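Local coordinates for protein ULam111 (Flavobacterium sp., PDB 5WUT) that probably hydrolyses the beta-1,3-glucosidic bonds of laminarin, as a beta-jelly-roll laminarinase of glycoside hydrolase family 16, at residues N22-L27 with Q75-F80; W102-N107 with Y201-M206. All coordinates share one frame; numbering follows the deposited sequence.

Both contacts belong to the beta-jelly roll, and their centres lie about 8 Å apart. They come in series along the chain: contact 1 is closed by strand 66-80 before contact 2 opens on strand 97-105. Strands 66-80 and 200-208 are neighbours in one sheet, and the loop that interrupts 66-80 lies beside the start of 201-206. The two sites touch directly: Glu79 OE1 probably hydrogen-bonds Ser106 OG, Gln75 packs on the Tyr201 ring, and Trp23 reaches Ile204. Contact 1 sits near the surface, about 13 Å from the chain centre, and contact 2 about 7 Å from it, so these strands carry the sheet from its rim to a buried pairing where Trp102 lies against strand 118-123.

Contact 1 of 2, residues N22-L27 with Q75-F80; sequences NWNFEL and QGKKEF
Asn24 and Asn22 meet Gln75, Lys77 and Lys78 where the short edge strand 24-25 of the jelly roll lies antiparallel to strand 66-80, just where that long strand breaks into a loop. Backbone pairing of Asn24 with Thr73 and Glu26 with Arg71 lies just before the loop; here side chains do the joining. The Asn24 amide works both ways. Its ND2 donates to Gln75 O at 2.9 Å, the N-H pointing well at the acceptor (158°) and arriving on a carbonyl lone pair, with the bond nearly in the amide plane; ND2 also bonds Thr73 OG1. Its OD1 accepts from Lys77 NZ at 2.9 Å, the ammonium standing above the carbonyl plane. Lys77 reaches it with an extended chain that passes over the Asn22 backbone, CB lying 3.5 Å from Asn22 O. Lys77 NZ also donates to Trp23 O at 3.1 Å and to Thr20 O, so three oxygens grip the charge. A leucine in place of Asn24 would probably leave Gln75 O without this donor and Lys77 with two of its three acceptors. Lys78, in contrast to the extended Lys77, is bent at chi2 (-71°) and chi4 (-74°), which lays its CG and CE beside the Asn22 amide and brings NZ to OD1 at 3.0 Å. Within the loop, Glu79 OE2 holds Gly76 N at 2.8 Å. At this partly exposed edge, then, lysine-to-carbonyl bonds and one amide bond hold the loop to 22-27, while the Glu26-Arg71 salt bridge ties 22-27 to an earlier part of strand 66-80.

Contact 2 of 2, residues W102-N107 with Y201-M206; sequences WMLGSN and YFIINM
Trp102 lays one face of its indole over Ile203, whose CB sits 3.6 Å from the centroid of the five-membered ring, a CH-pi contact, while CG2 presses on the NE1 and CE2 side. The indole gets there with CG between the backbone N and the carbonyl carbon (chi1 52°), and this also aims NE1 at Asn205 OD1, 2.8 Å away and nearly along the C=O axis. The amide plane is turned steeply from the ring, 76°, and is fixed at its other end by ND2 bonding Tyr44 OH. Ile203 CD1 swings off a staggered position (chi2 92°) to sit 3.8 Å from Leu104 CG. Leu104 runs alongside Tyr201, its CB 4.0 Å from the phenol centroid, over the face. Beneath them strands 97-105 and 200-208 pair antiparallel in the jelly roll: Trp102 with Ile203 and Leu104 with Tyr201 are hydrogen-bonded pairs, with Met103 and Phe202 a non-hydrogen-bonded pair between them. The indole also meets Glu118, Asp120 and Glu123, which match the family 16 catalytic motif by sequence, so this face is probably the substrate-binding side. Met103 and Phe202 point to the other face, where Phe202 meets Ile231 and Val233. Met103 lies beside that ring in a Met-aromatic contact, SD oblique at 4.6 Å from the centroid and CE over the face, 3.5 Å from Phe202 CE1.

Contact 1 of 2, residues N22-L27 with Q75-F80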
loop_
_atom_site.group_PDB
_atom_site.type_symbol
_atom_site.label_atom_id
_atom_site.label_comp_id
_atom_site.label_asym_id
_atom_site.label_seq_id
_atom_site.Cartn_x
_atom_site.Cartn_y
_atom_site.Cartn_z
ATOM N N ASN A 22 -2.133 -32.376 0.808
ATOM C CA ASN A 22 -2.582 -31.071 0.320
ATOM C C ASN A 22 -1.705 -30.507 -0.796
ATOM O O ASN A 22 -2.165 -29.646 -1.548
ATOM C CB ASN A 22 -2.650 -30.076 1.470
ATOM C CG ASN A 22 -3.770 -30.400 2.436
ATOM O OD1 ASN A 22 -4.746 -31.053 2.063
ATOM N ND2 ASN A 22 -3.637 -29.949 3.669
ATOM N N TRP A 23 -0.461 -30.994 -0.914
ATOM C CA TRP A 23 0.504 -30.430 -1.875
ATOM C C TRP A 23 1.057 -31.452 -2.851
ATOM O O TRP A 23 1.333 -32.602 -2.486
ATOM C CB TRP A 23 1.689 -29.774 -1.152
ATOM C CG TRP A 23 1.287 -28.549 -0.385
ATOM C CD1 TRP A 23 0.956 -28.481 0.942
ATOM C CD2 TRP A 23 1.144 -27.225 -0.904
ATOM N NE1 TRP A 23 0.617 -27.192 1.285
ATOM C CE2 TRP A 23 0.730 -26.399 0.170
ATOM C CE3 TRP A 23 1.337 -26.654 -2.167
ATOM C CZ2 TRP A 23 0.488 -25.031 0.016
ATOM C CZ3 TRP A 23 1.113 -25.292 -2.321
ATOM C CH2 TRP A 23 0.694 -24.495 -1.235
ATOM N N ASN A 24 1.246 -31.005 -4.089
ATOM C CA ASN A 24 1.975 -31.765 -5.100
ATOM C C ASN A 24 3.318 -31.123 -5.328
ATOM O O ASN A 24 3.462 -29.903 -5.158
ATOM C CB ASN A 24 1.242 -31.774 -6.433
ATOM C CG ASN A 24 -0.199 -32.136 -6.299
ATOM O OD1 ASN A 24 -0.534 -33.270 -5.994
ATOM N ND2 ASN A 24 -1.078 -31.165 -6.523
ATOM N N PHE A 25 4.296 -31.920 -5.751
ATOM C CA PHE A 25 5.500 -31.347 -6.349
ATOM C C PHE A 25 5.368 -31.317 -7.862
ATOM O O PHE A 25 4.910 -32.285 -8.482
ATOM C CB PHE A 25 6.758 -32.142 -5.980
ATOM C CG PHE A 25 7.112 -32.078 -4.535
ATOM C CD1 PHE A 25 7.908 -31.052 -4.043
ATOM C CD2 PHE A 25 6.653 -33.048 -3.660
ATOM C CE1 PHE A 25 8.242 -30.994 -2.710
ATOM C CE2 PHE A 25 6.990 -32.997 -2.318
ATOM C CZ PHE A 25 7.779 -31.973 -1.840
ATOM N N GLU A 26 5.798 -30.220 -8.469
ATOM C CA GLU A 26 6.048 -30.240 -9.901
ATOM C C GLU A 26 7.567 -30.288 -10.044
ATOM O O GLU A 26 8.289 -29.575 -9.344
ATOM C CB GLU A 26 5.387 -29.034 -10.590
ATOM C CG GLU A 26 3.850 -29.164 -10.542
ATOM C CD GLU A 26 3.087 -28.175 -11.412
ATOM O OE1 GLU A 26 1.858 -28.357 -11.588
ATOM O OE2 GLU A 26 3.695 -27.210 -11.903
ATOM N N LEU A 27 8.060 -31.211 -10.867
ATOM C CA LEU A 27 9.486 -31.546 -10.837
ATOM C C LEU A 27 10.123 -31.555 -12.213
ATOM O O LEU A 27 9.477 -31.903 -13.204
ATOM C CB LEU A 27 9.688 -32.927 -10.190
ATOM C CG LEU A 27 9.148 -33.071 -8.768
ATOM C CD1 LEU A 27 9.059 -34.555 -8.384
ATOM C CD2 LEU A 27 10.013 -32.340 -7.799
ATOM N N GLN A 75 -3.087 -28.503 -6.606
ATOM C CA GLN A 75 -3.998 -28.997 -7.641
ATOM C C GLN A 75 -4.670 -30.310 -7.251
ATOM O O GLN A 75 -3.994 -31.267 -6.899
ATOM C CB GLN A 75 -3.259 -29.190 -8.966
ATOM C CG GLN A 75 -4.192 -29.541 -10.118
ATOM C CD GLN A 75 -3.458 -29.686 -11.440
ATOM O OE1 GLN A 75 -2.230 -29.726 -11.483
ATOM N NE2 GLN A 75 -4.216 -29.745 -12.531
ATOM N N GLY A 76 -5.997 -30.336 -7.332
ATOM C CA GLY A 76 -6.773 -31.532 -7.035
ATOM C C GLY A 76 -6.812 -31.926 -5.570
ATOM O O GLY A 76 -7.358 -32.974 -5.230
ATOM N N LYS A 77 -6.254 -31.083 -4.705
ATOM C CA LYS A 77 -6.147 -31.372 -3.271
ATOM C C LYS A 77 -6.738 -30.296 -2.361
ATOM O O LYS A 77 -7.446 -30.606 -1.406
ATOM C CB LYS A 77 -4.687 -31.596 -2.904
ATOM C CG LYS A 77 -4.143 -32.876 -3.516
ATOM C CD LYS A 77 -2.670 -33.058 -3.249
ATOM C CE LYS A 77 -2.265 -34.463 -3.674
ATOM N NZ LYS A 77 -0.804 -34.664 -3.458
ATOM N N LYS A 78 -6.406 -29.039 -2.636
ATOM C CA LYS A 78 -7.020 -27.919 -1.926
ATOM C C LYS A 78 -7.369 -26.846 -2.946
ATOM O O LYS A 78 -6.488 -26.147 -3.452
ATOM C CB LYS A 78 -6.096 -27.369 -0.841
ATOM C CG LYS A 78 -6.071 -28.209 0.442
ATOM C CD LYS A 78 -7.388 -28.065 1.200
ATOM C CE LYS A 78 -7.440 -28.976 2.432
ATOM N NZ LYS A 78 -7.643 -30.406 2.083
ATOM N N GLU A 79 -8.648 -26.748 -3.278
ATOM C CA GLU A 79 -9.111 -25.790 -4.281
ATOM C C GLU A 79 -10.270 -24.968 -3.723
ATOM O O GLU A 79 -11.077 -25.462 -2.924
ATOM C CB GLU A 79 -9.520 -26.501 -5.579
ATOM C CG GLU A 79 -8.399 -27.374 -6.163
ATOM C CD GLU A 79 -8.649 -27.814 -7.598
ATOM O OE1 GLU A 79 -9.801 -27.708 -8.065
ATOM O OE2 GLU A 79 -7.684 -28.286 -8.269
ATOM N N PHE A 80 -10.321 -23.701 -4.124
ATOM C CA PHE A 80 -11.312 -22.755 -3.612
ATOM C C PHE A 80 -11.868 -21.848 -4.694
ATOM O O PHE A 80 -11.163 -21.471 -5.622
ATOM C CB PHE A 80 -10.692 -21.911 -2.490
ATOM C CG PHE A 80 -10.176 -22.741 -1.355
ATOM C CD1 PHE A 80 -11.027 -23.131 -0.338
ATOM C CD2 PHE A 80 -8.869 -23.175 -1.336
ATOM C CE1 PHE A 80 -10.570 -23.924 0.703
ATOM C CE2 PHE A 80 -8.406 -23.976 -0.307
ATOM C CZ PHE A 80 -9.268 -24.335 0.723
#

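Contact 2 of 2, residues W102-N107 with Y201-M206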
loop_
_atom_site.group_PDB
_atom_site.type_symbol
_atom_site.label_atom_id
_atom_site.label_comp_id
_atom_site.label_asym_id
_atom_site.label_seq_id
_atom_site.Cartn_x
_atom_site.Cartn_y
_atom_site.Cartn_z
ATOM N N TRP A 102 0.770 -17.859 -6.437
ATOM C CA TRP A 102 -0.210 -17.595 -7.479
ATOM C C TRP A 102 -1.222 -18.722 -7.577
ATOM O O TRP A 102 -1.166 -19.667 -6.784
ATOM C CB TRP A 102 0.518 -17.354 -8.822
ATOM C CG TRP A 102 1.520 -18.412 -9.260
ATOM C CD1 TRP A 102 2.667 -18.779 -8.621
ATOM C CD2 TRP A 102 1.476 -19.163 -10.479
ATOM N NE1 TRP A 102 3.338 -19.748 -9.363
ATOM C CE2 TRP A 102 2.619 -19.995 -10.505
ATOM C CE3 TRP A 102 0.566 -19.227 -11.542
ATOM C CZ2 TRP A 102 2.875 -20.880 -11.549
ATOM C CZ3 TRP A 102 0.824 -20.110 -12.591
ATOM C CH2 TRP A 102 1.979 -20.921 -12.579
ATOM N N MET A 103 -2.200 -18.579 -8.471
ATOM C CA MET A 103 -3.277 -19.566 -8.602
ATOM C C MET A 103 -3.615 -19.877 -10.047
ATOM O O MET A 103 -3.486 -19.015 -10.908
ATOM C CB MET A 103 -4.547 -19.081 -7.879
ATOM C CG MET A 103 -4.324 -18.804 -6.415
ATOM S SD MET A 103 -5.819 -18.327 -5.543
ATOM C CE MET A 103 -6.597 -19.920 -5.303
ATOM N N LEU A 104 -4.047 -21.116 -10.299
ATOM C CA LEU A 104 -4.491 -21.545 -11.623
ATOM C C LEU A 104 -5.877 -22.158 -11.581
ATOM O O LEU A 104 -6.260 -22.765 -10.580
ATOM C CB LEU A 104 -3.505 -22.557 -12.216
ATOM C CG LEU A 104 -2.252 -21.940 -12.817
ATOM C CD1 LEU A 104 -1.205 -23.037 -13.093
ATOM C CD2 LEU A 104 -2.620 -21.213 -14.108
ATOM N N GLY A 105 -6.633 -22.000 -12.659
ATOM C CA GLY A 105 -8.001 -22.499 -12.707
ATOM C C GLY A 105 -8.080 -24.013 -12.651
ATOM O O GLY A 105 -7.278 -24.712 -13.269
ATOM N N SER A 106 -9.064 -24.521 -11.918
ATOM C CA SER A 106 -9.215 -25.962 -11.726
ATOM C C SER A 106 -9.364 -26.740 -13.045
ATOM O O SER A 106 -8.931 -27.900 -13.159
ATOM C CB SER A 106 -10.425 -26.235 -10.833
ATOM O OG SER A 106 -10.533 -27.622 -10.547
ATOM N N ASN A 107 -9.963 -26.103 -14.045
ATOM C CA ASN A 107 -10.221 -26.784 -15.313
ATOM C C ASN A 107 -9.026 -26.808 -16.270
ATOM O O ASN A 107 -9.188 -27.126 -17.448
ATOM C CB ASN A 107 -11.429 -26.149 -16.014
ATOM C CG ASN A 107 -11.199 -24.690 -16.388
ATOM O OD1 ASN A 107 -10.153 -24.119 -16.089
ATOM N ND2 ASN A 107 -12.176 -24.090 -17.065
ATOM N N TYR A 201 -6.499 -23.506 -7.772
ATOM C CA TYR A 201 -5.524 -24.070 -6.838
ATOM C C TYR A 201 -4.291 -23.186 -6.708
ATOM O O TYR A 201 -4.072 -22.289 -7.522
ATOM C CB TYR A 201 -5.123 -25.487 -7.255
ATOM C CG TYR A 201 -4.440 -25.628 -8.601
ATOM C CD1 TYR A 201 -3.061 -25.522 -8.710
ATOM C CD2 TYR A 201 -5.173 -25.922 -9.747
ATOM C CE1 TYR A 201 -2.412 -25.693 -9.932
ATOM C CE2 TYR A 201 -4.537 -26.094 -10.978
ATOM C CZ TYR A 201 -3.156 -25.974 -11.059
ATOM O OH TYR A 201 -2.490 -26.151 -12.261
ATOM N N PHE A 202 -3.512 -23.429 -5.657
ATOM C CA PHE A 202 -2.337 -22.618 -5.322
ATOM C C PHE A 202 -1.072 -23.146 -5.943
ATOM O O PHE A 202 -0.943 -24.344 -6.117
ATOM C CB PHE A 202 -2.135 -22.558 -3.810
ATOM C CG PHE A 202 -3.260 -21.905 -3.084
ATOM C CD1 PHE A 202 -3.471 -20.544 -3.220
ATOM C CD2 PHE A 202 -4.097 -22.635 -2.254
ATOM C CE1 PHE A 202 -4.514 -19.923 -2.542
ATOM C CE2 PHE A 202 -5.146 -22.021 -1.574
ATOM C CZ PHE A 202 -5.350 -20.660 -1.716
ATOM N N ILE A 203 -0.153 -22.242 -6.258
ATOM C CA ILE A 203 1.216 -22.612 -6.639
ATOM C C ILE A 203 2.177 -21.731 -5.857
ATOM O O ILE A 203 1.954 -20.521 -5.744
ATOM C CB ILE A 203 1.482 -22.432 -8.154
ATOM C CG1 ILE A 203 0.430 -23.163 -9.001
ATOM C CG2 ILE A 203 2.900 -22.908 -8.500
ATOM C CD1 ILE A 203 -0.778 -22.265 -9.375
ATOM N N ILE A 204 3.219 -22.336 -5.286
ATOM C CA ILE A 204 4.357 -21.594 -4.733
ATOM C C ILE A 204 5.596 -22.051 -5.478
ATOM O O ILE A 204 5.837 -23.255 -5.596
ATOM C CB ILE A 204 4.538 -21.834 -3.223
ATOM C CG1 ILE A 204 3.304 -21.380 -2.459
ATOM C CG2 ILE A 204 5.764 -21.091 -2.697
ATOM C CD1 ILE A 204 3.345 -21.743 -0.956
ATOM N N ASN A 205 6.395 -21.125 -5.992
ATOM C CA ASN A 205 7.617 -21.566 -6.661
ATOM C C ASN A 205 8.673 -20.483 -6.647
ATOM O O ASN A 205 8.401 -19.327 -6.331
ATOM C CB ASN A 205 7.336 -21.992 -8.111
ATOM C CG ASN A 205 7.127 -20.818 -9.033
ATOM O OD1 ASN A 205 6.031 -20.254 -9.088
ATOM N ND2 ASN A 205 8.184 -20.419 -9.752
ATOM N N MET A 206 9.894 -20.857 -6.997
ATOM C CA MET A 206 10.921 -19.847 -7.218
ATOM C C MET A 206 11.713 -20.218 -8.462
ATOM O O MET A 206 12.435 -21.226 -8.491
ATOM C CB MET A 206 11.825 -19.690 -5.992
ATOM C CG MET A 206 13.018 -18.761 -6.243
ATOM S SD MET A 206 13.893 -18.170 -4.776
ATOM C CE MET A 206 14.012 -19.669 -3.800
#